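Side-chain contacts in FBP protein (Leishmania major, PDB 5OEZ), which probably hydrolyses fructose 1,6-bisphosphate to fructose 6-phosphate and phosphate with the help of magnesium, as a homotetramer that AMP can bind: residues C[11-14]-C[15-19]; C[26-29]-C[30-34]; C[230-233]-C[234-238]. One frame throughout, in Å; residues are numbered along the deposited sequence.

Interaction 1: C[11-14]-C[15-19]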
# COMPACT_ATOMS: atom_id res chain seq x y z
N THR C 11 -19.20 1.40 0.32
CA THR C 11 -18.50 1.03 -0.90
C THR C 11 -19.37 1.20 -2.15
O THR C 11 -20.60 1.28 -2.08
CB THR C 11 -17.98 -0.42 -0.88
OG1 THR C 11 -19.07 -1.34 -0.95
CG2 THR C 11 -17.13 -0.67 0.38
N LEU C 12 -18.70 1.27 -3.30
CA LEU C 12 -19.36 1.36 -4.60
C LEU C 12 -20.31 0.19 -4.84
O LEU C 12 -21.46 0.37 -5.20
CB LEU C 12 -18.33 1.44 -5.72
CG LEU C 12 -18.84 1.47 -7.17
CD1 LEU C 12 -20.01 2.43 -7.36
CD2 LEU C 12 -17.71 1.85 -8.12
N THR C 13 -19.82 -1.01 -4.55
CA THR C 13 -20.63 -2.22 -4.62
C THR C 13 -21.90 -2.12 -3.76
O THR C 13 -22.97 -2.54 -4.21
CB THR C 13 -19.78 -3.44 -4.21
OG1 THR C 13 -18.78 -3.65 -5.21
CG2 THR C 13 -20.61 -4.70 -4.08
N GLN C 14 -21.78 -1.63 -2.53
CA GLN C 14 -22.94 -1.46 -1.65
C GLN C 14 -23.92 -0.46 -2.25
O GLN C 14 -25.11 -0.69 -2.24
CB GLN C 14 -22.52 -0.94 -0.27
CG GLN C 14 -22.11 -1.98 0.74
CD GLN C 14 -21.64 -1.33 2.04
OE1 GLN C 14 -20.89 -0.35 2.02
NE2 GLN C 14 -22.07 -1.87 3.16
N TYR C 15 -23.39 0.66 -2.72
CA TYR C 15 -24.20 1.71 -3.33
C TYR C 15 -25.02 1.17 -4.52
O TYR C 15 -26.21 1.42 -4.62
CB TYR C 15 -23.29 2.88 -3.75
CG TYR C 15 -23.97 4.00 -4.51
CD1 TYR C 15 -24.06 3.99 -5.92
CD2 TYR C 15 -24.53 5.08 -3.84
CE1 TYR C 15 -24.69 5.01 -6.61
CE2 TYR C 15 -25.17 6.11 -4.52
CZ TYR C 15 -25.25 6.06 -5.90
OH TYR C 15 -25.89 7.08 -6.55
N ILE C 16 -24.38 0.39 -5.39
CA ILE C 16 -25.03 -0.21 -6.56
C ILE C 16 -26.14 -1.18 -6.15
O ILE C 16 -27.24 -1.14 -6.72
CB ILE C 16 -24.01 -0.98 -7.45
CG1 ILE C 16 -22.96 -0.03 -8.05
CG2 ILE C 16 -24.70 -1.74 -8.56
CD1 ILE C 16 -23.47 0.93 -9.09
N ILE C 17 -25.85 -2.05 -5.18
CA ILE C 17 -26.82 -3.05 -4.71
C ILE C 17 -28.04 -2.38 -4.09
O ILE C 17 -29.17 -2.79 -4.36
CB ILE C 17 -26.19 -4.04 -3.69
CG1 ILE C 17 -25.18 -4.95 -4.40
CG2 ILE C 17 -27.26 -4.91 -3.02
CD1 ILE C 17 -24.28 -5.73 -3.47
N LYS C 18 -27.80 -1.36 -3.26
CA LYS C 18 -28.86 -0.63 -2.59
C LYS C 18 -29.75 0.11 -3.60
O LYS C 18 -30.96 0.14 -3.45
CB LYS C 18 -28.26 0.34 -1.56
CG LYS C 18 -29.31 1.08 -0.72
CD LYS C 18 -30.05 0.11 0.23
CE LYS C 18 -31.47 0.39 0.62
NZ LYS C 18 -31.57 1.58 1.48
N SER C 19 -29.13 0.64 -4.65
CA SER C 19 -29.84 1.43 -5.66
C SER C 19 -30.60 0.61 -6.73
O SER C 19 -31.11 1.20 -7.67
CB SER C 19 -28.85 2.35 -6.37
OG SER C 19 -28.11 1.62 -7.32

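Interaction 2: C[26-29]-C[30-34]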
# COMPACT_ATOMS: atom_id res chain seq x y z
N GLY C 26 -29.26 -8.70 -10.94
CA GLY C 26 -27.89 -8.51 -10.44
C GLY C 26 -26.79 -8.49 -11.48
O GLY C 26 -25.61 -8.48 -11.13
N ASP C 27 -27.16 -8.48 -12.76
CA ASP C 27 -26.20 -8.34 -13.86
C ASP C 27 -25.35 -7.08 -13.70
O ASP C 27 -24.14 -7.10 -13.91
CB ASP C 27 -26.91 -8.30 -15.23
CG ASP C 27 -27.13 -9.69 -15.83
OD1 ASP C 27 -27.46 -10.63 -15.07
OD2 ASP C 27 -26.98 -9.82 -17.08
N PHE C 28 -25.98 -5.98 -13.31
CA PHE C 28 -25.29 -4.69 -13.25
C PHE C 28 -24.22 -4.67 -12.15
O PHE C 28 -23.14 -4.09 -12.33
CB PHE C 28 -26.30 -3.53 -13.08
CG PHE C 28 -25.67 -2.17 -13.24
CD1 PHE C 28 -25.10 -1.80 -14.44
CD2 PHE C 28 -25.65 -1.26 -12.19
CE1 PHE C 28 -24.50 -0.55 -14.59
CE2 PHE C 28 -25.07 -0.02 -12.32
CZ PHE C 28 -24.49 0.34 -13.53
N THR C 29 -24.53 -5.30 -11.02
CA THR C 29 -23.58 -5.45 -9.94
C THR C 29 -22.33 -6.19 -10.41
O THR C 29 -21.20 -5.75 -10.13
CB THR C 29 -24.25 -6.17 -8.76
OG1 THR C 29 -25.33 -5.37 -8.29
CG2 THR C 29 -23.28 -6.40 -7.60
N LEU C 30 -22.52 -7.31 -11.10
CA LEU C 30 -21.39 -8.08 -11.60
C LEU C 30 -20.58 -7.27 -12.61
O LEU C 30 -19.35 -7.31 -12.57
CB LEU C 30 -21.83 -9.42 -12.20
CG LEU C 30 -22.54 -10.42 -11.28
CD1 LEU C 30 -22.68 -11.78 -11.97
CD2 LEU C 30 -21.84 -10.58 -9.95
N LEU C 31 -21.26 -6.53 -13.48
CA LEU C 31 -20.58 -5.63 -14.41
C LEU C 31 -19.69 -4.61 -13.68
O LEU C 31 -18.53 -4.43 -14.02
CB LEU C 31 -21.58 -4.90 -15.29
CG LEU C 31 -21.00 -3.98 -16.37
CD1 LEU C 31 -20.47 -4.82 -17.51
CD2 LEU C 31 -22.07 -3.03 -16.90
N MET C 32 -20.25 -3.94 -12.68
CA MET C 32 -19.50 -2.94 -11.94
C MET C 32 -18.37 -3.54 -11.11
O MET C 32 -17.37 -2.86 -10.91
CB MET C 32 -20.42 -2.06 -11.09
CG MET C 32 -21.33 -1.16 -11.91
SD MET C 32 -20.48 -0.20 -13.19
CE MET C 32 -19.12 0.57 -12.28
N MET C 33 -18.51 -4.78 -10.65
CA MET C 33 -17.39 -5.49 -10.02
C MET C 33 -16.25 -5.64 -10.99
O MET C 33 -15.08 -5.42 -10.63
CB MET C 33 -17.75 -6.90 -9.58
CG MET C 33 -17.73 -7.15 -8.10
SD MET C 33 -19.39 -7.25 -7.43
CE MET C 33 -20.25 -8.62 -8.17
N ALA C 34 -16.58 -6.09 -12.20
CA ALA C 34 -15.57 -6.30 -13.22
C ALA C 34 -14.83 -4.99 -13.58
O ALA C 34 -13.60 -4.98 -13.75
CB ALA C 34 -16.19 -6.94 -14.45

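Interaction 3: C[230-233]-C[234-238]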
# COMPACT_ATOMS: atom_id res chain seq x y z
N LYS C 230 -12.92 31.24 -32.95
CA LYS C 230 -11.87 32.22 -32.67
C LYS C 230 -12.46 33.43 -31.97
O LYS C 230 -11.89 33.95 -31.02
CB LYS C 230 -11.17 32.68 -33.94
CG LYS C 230 -10.38 31.60 -34.65
CD LYS C 230 -9.69 32.20 -35.87
CE LYS C 230 -8.92 31.16 -36.64
NZ LYS C 230 -8.52 31.70 -37.95
N GLU C 231 -13.60 33.89 -32.47
CA GLU C 231 -14.26 35.05 -31.88
C GLU C 231 -14.67 34.81 -30.44
O GLU C 231 -14.52 35.69 -29.60
CB GLU C 231 -15.47 35.48 -32.71
CG GLU C 231 -15.07 36.07 -34.06
CD GLU C 231 -16.25 36.44 -34.95
OE1 GLU C 231 -17.39 36.64 -34.43
OE2 GLU C 231 -16.00 36.60 -36.17
N TYR C 232 -15.17 33.62 -30.17
CA TYR C 232 -15.57 33.23 -28.82
C TYR C 232 -14.37 33.26 -27.88
O TYR C 232 -14.44 33.82 -26.78
CB TYR C 232 -16.23 31.85 -28.83
CG TYR C 232 -16.35 31.18 -27.47
CD1 TYR C 232 -17.14 31.73 -26.48
CD2 TYR C 232 -15.68 30.00 -27.18
CE1 TYR C 232 -17.27 31.12 -25.25
CE2 TYR C 232 -15.79 29.39 -25.94
CZ TYR C 232 -16.59 29.95 -24.98
OH TYR C 232 -16.73 29.33 -23.75
N ILE C 233 -13.28 32.66 -28.32
CA ILE C 233 -12.07 32.61 -27.50
C ILE C 233 -11.52 34.03 -27.29
O ILE C 233 -11.16 34.38 -26.16
CB ILE C 233 -11.03 31.62 -28.05
CG1 ILE C 233 -11.56 30.19 -27.98
CG2 ILE C 233 -9.70 31.73 -27.30
CD1 ILE C 233 -11.83 29.65 -26.57
N ASP C 234 -11.49 34.85 -28.34
CA ASP C 234 -11.05 36.24 -28.21
C ASP C 234 -11.90 37.02 -27.19
O ASP C 234 -11.38 37.82 -26.42
CB ASP C 234 -11.04 36.95 -29.57
CG ASP C 234 -9.95 36.43 -30.52
OD1 ASP C 234 -9.15 35.53 -30.15
OD2 ASP C 234 -9.89 36.91 -31.68
N TYR C 235 -13.20 36.75 -27.19
CA TYR C 235 -14.12 37.39 -26.26
C TYR C 235 -13.80 37.01 -24.80
O TYR C 235 -13.70 37.88 -23.96
CB TYR C 235 -15.57 37.03 -26.59
CG TYR C 235 -16.56 37.62 -25.62
CD1 TYR C 235 -17.01 38.93 -25.76
CD2 TYR C 235 -17.05 36.86 -24.53
CE1 TYR C 235 -17.94 39.47 -24.86
CE2 TYR C 235 -17.96 37.40 -23.62
CZ TYR C 235 -18.40 38.70 -23.78
OH TYR C 235 -19.28 39.25 -22.89
N LEU C 236 -13.64 35.71 -24.52
CA LEU C 236 -13.22 35.25 -23.19
C LEU C 236 -11.98 35.99 -22.67
O LEU C 236 -11.94 36.38 -21.51
CB LEU C 236 -12.94 33.75 -23.18
CG LEU C 236 -14.06 32.77 -23.53
CD1 LEU C 236 -13.60 31.36 -23.20
CD2 LEU C 236 -15.38 33.08 -22.82
N LYS C 237 -11.02 36.24 -23.54
CA LYS C 237 -9.81 36.96 -23.15
C LYS C 237 -9.91 38.48 -23.07
O LYS C 237 -9.15 39.10 -22.33
CB LYS C 237 -8.73 36.70 -24.17
CG LYS C 237 -8.38 35.25 -24.34
CD LYS C 237 -7.24 35.22 -25.33
CE LYS C 237 -6.88 33.81 -25.69
NZ LYS C 237 -5.59 33.86 -26.40
N MET C 238 -10.76 39.09 -23.89
CA MET C 238 -10.73 40.55 -24.07
C MET C 238 -11.98 41.31 -23.68
O MET C 238 -11.96 42.52 -23.70
CB MET C 238 -10.33 40.88 -25.51
CG MET C 238 -8.84 40.66 -25.78
SD MET C 238 -8.33 41.04 -27.47
CE MET C 238 -9.31 39.90 -28.45

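Interaction 1: C[11-14]-C[15-19]
L12 and I16 lie side by side on one flank of the short helix 12-18 and point the same way. The branch CD1 of L12 touches CG1 of I16 at 3.9 Å. L12 holds CG anti to the backbone N (chi1 177°), and chi2 (46°) then sets CD1 against I16. T13 and I17 repeat this pairing one residue on, with CG2 of T13 at 3.9 Å from CD1 of I17. Beneath the side chains run four backbone bonds, from T11 O to Y15 N through Q14 O to K18 N. The helix start is held by side chains too. T11 OG1 accepts from Q14 N at 3.2 Å, and Q14 OE1 accepts from T11 N at 3.0 Å, in the carbonyl plane. The side-chain amide of Q14 is held at both O and N, since NE2 bonds to S87 OG of the second subunit. The Y15 ring meets F190 edge-to-face. L12 and I16 face inward, onto L181 of strand 177-182. I16 also packs on F28 and T29 of helix 27-47 and belongs to the AMP site. The reciprocal T11 and Q14 bonds are a capping box, here opening the first helix of the AMP-binding region.

Interaction 2: C[26-29]-C[30-34]
The carbonyl oxygen of D27 is gripped by two donors. L31 N reaches D27 O at 3.0 Å, and S90 OG bonds to the same oxygen. The next two backbone bonds, M32 N to F28 O and M33 N to T29 O, are both 2.9 Å. The first turn is looser: the bond from L30 N to G26 O is weak, at 3.3 Å. G26 is the N-cap and is poorly ordered.

The F28 ring meets both L31 and M32. The F28 and M32 side chains run side by side and point the same way. M32 CG sits over one face, 4.0 Å from the F28 ring centroid and 19° off the normal, in a CH-pi contact. The M32 chain then bends, and SD takes an oblique place 4.7 Å from the centroid of the F28 ring. This is a Met-aromatic contact. L31 meets the ring obliquely, with its CD2 at 4.1 Å from F28 CD1. T29 sets OG1 beside its backbone N (chi1 -62°), which puts CG2 anti to that N; the methyl meets M33 CE at 3.8 Å.

The F28 ring also packs on I16 of helix 12-18 and on Y113. T29, L30 and M33 reach the second subunit, where M33 packs on M33 of that chain. G26, D27, F28 and T29 all belong to the AMP site. The chemistry is therefore divided. The backbone bonds are sound from D27 O onward, while the first turn is held weakly. The CH-pi and Met-aromatic contacts probably limit how the ring of F28, an AMP-site residue, can turn.

Interaction 3: C[230-233]-C[234-238]
K230 opens a contact along helix 227-238, the helix of a beta-alpha-beta unit that links strands 214-216 and 245-246. Its carbonyl oxygen accepts from D234 N at 2.9 Å. The K230 side chain is extended and touches Y222. D234 OD1 is 3.3 Å from K230 O, but both are acceptors and no bond forms. Instead, D234 OD1 is bonded by Y222 OH.

E231 takes part through its backbone: E231 O accepts from Y235 N at 2.9 Å. Its side chain turns away, and OE1 forms a salt bridge with R337 of helix 325-338. The Y235 ring meets that of F334 on the same helix.

Y232 comes next. With CG anti to the backbone N (chi1 164°), its ring reaches forward beside the next turn. There L236 lies over one face, with CG 4.2 Å from the Y232 ring centroid and 21° off the normal. This is a CH-pi contact, offset toward the rim. Both methyls of L236 approach the ring: CD2 is 3.6 Å from Y232 CE1, and CD1 lies near CZ. Underneath, L236 N bonds to Y232 O. L330 of helix 325-338 also packs on L236.

I233 follows. Its carbonyl accepts from K237 N at 3.2 Å. Its two branches part. The I233 and L236 side chains cross obliquely, CD1 to CD1 at 4.2 Å, while I233 CG2 turns to K237. The lysine chain is extended, and its NZ makes salt bridges with E219 of its own chain and E219 of the third subunit. On the way there, K237 CE passes 3.9 Å from I233 CG2.

Interactions 1 and 2 belong together. They lie on consecutive helices, 12-18 and 27-47, with centres about 10 Å apart. I16 joins them: its CD1 is 3.7 Å from F28 CE2, and its CG2 is 3.7 Å from T29 OG1. All three residues bind AMP in another structure of this protein, though this chain holds none. Both contacts also meet the second subunit. Interaction 3 stands apart, on the opposite side of the chain's centre, about 45 Å from interaction 2 between centres, and it meets the third subunit. The side chain of its I233 is about 10 Å from that of N218, a fructose 6-phosphate-binding residue.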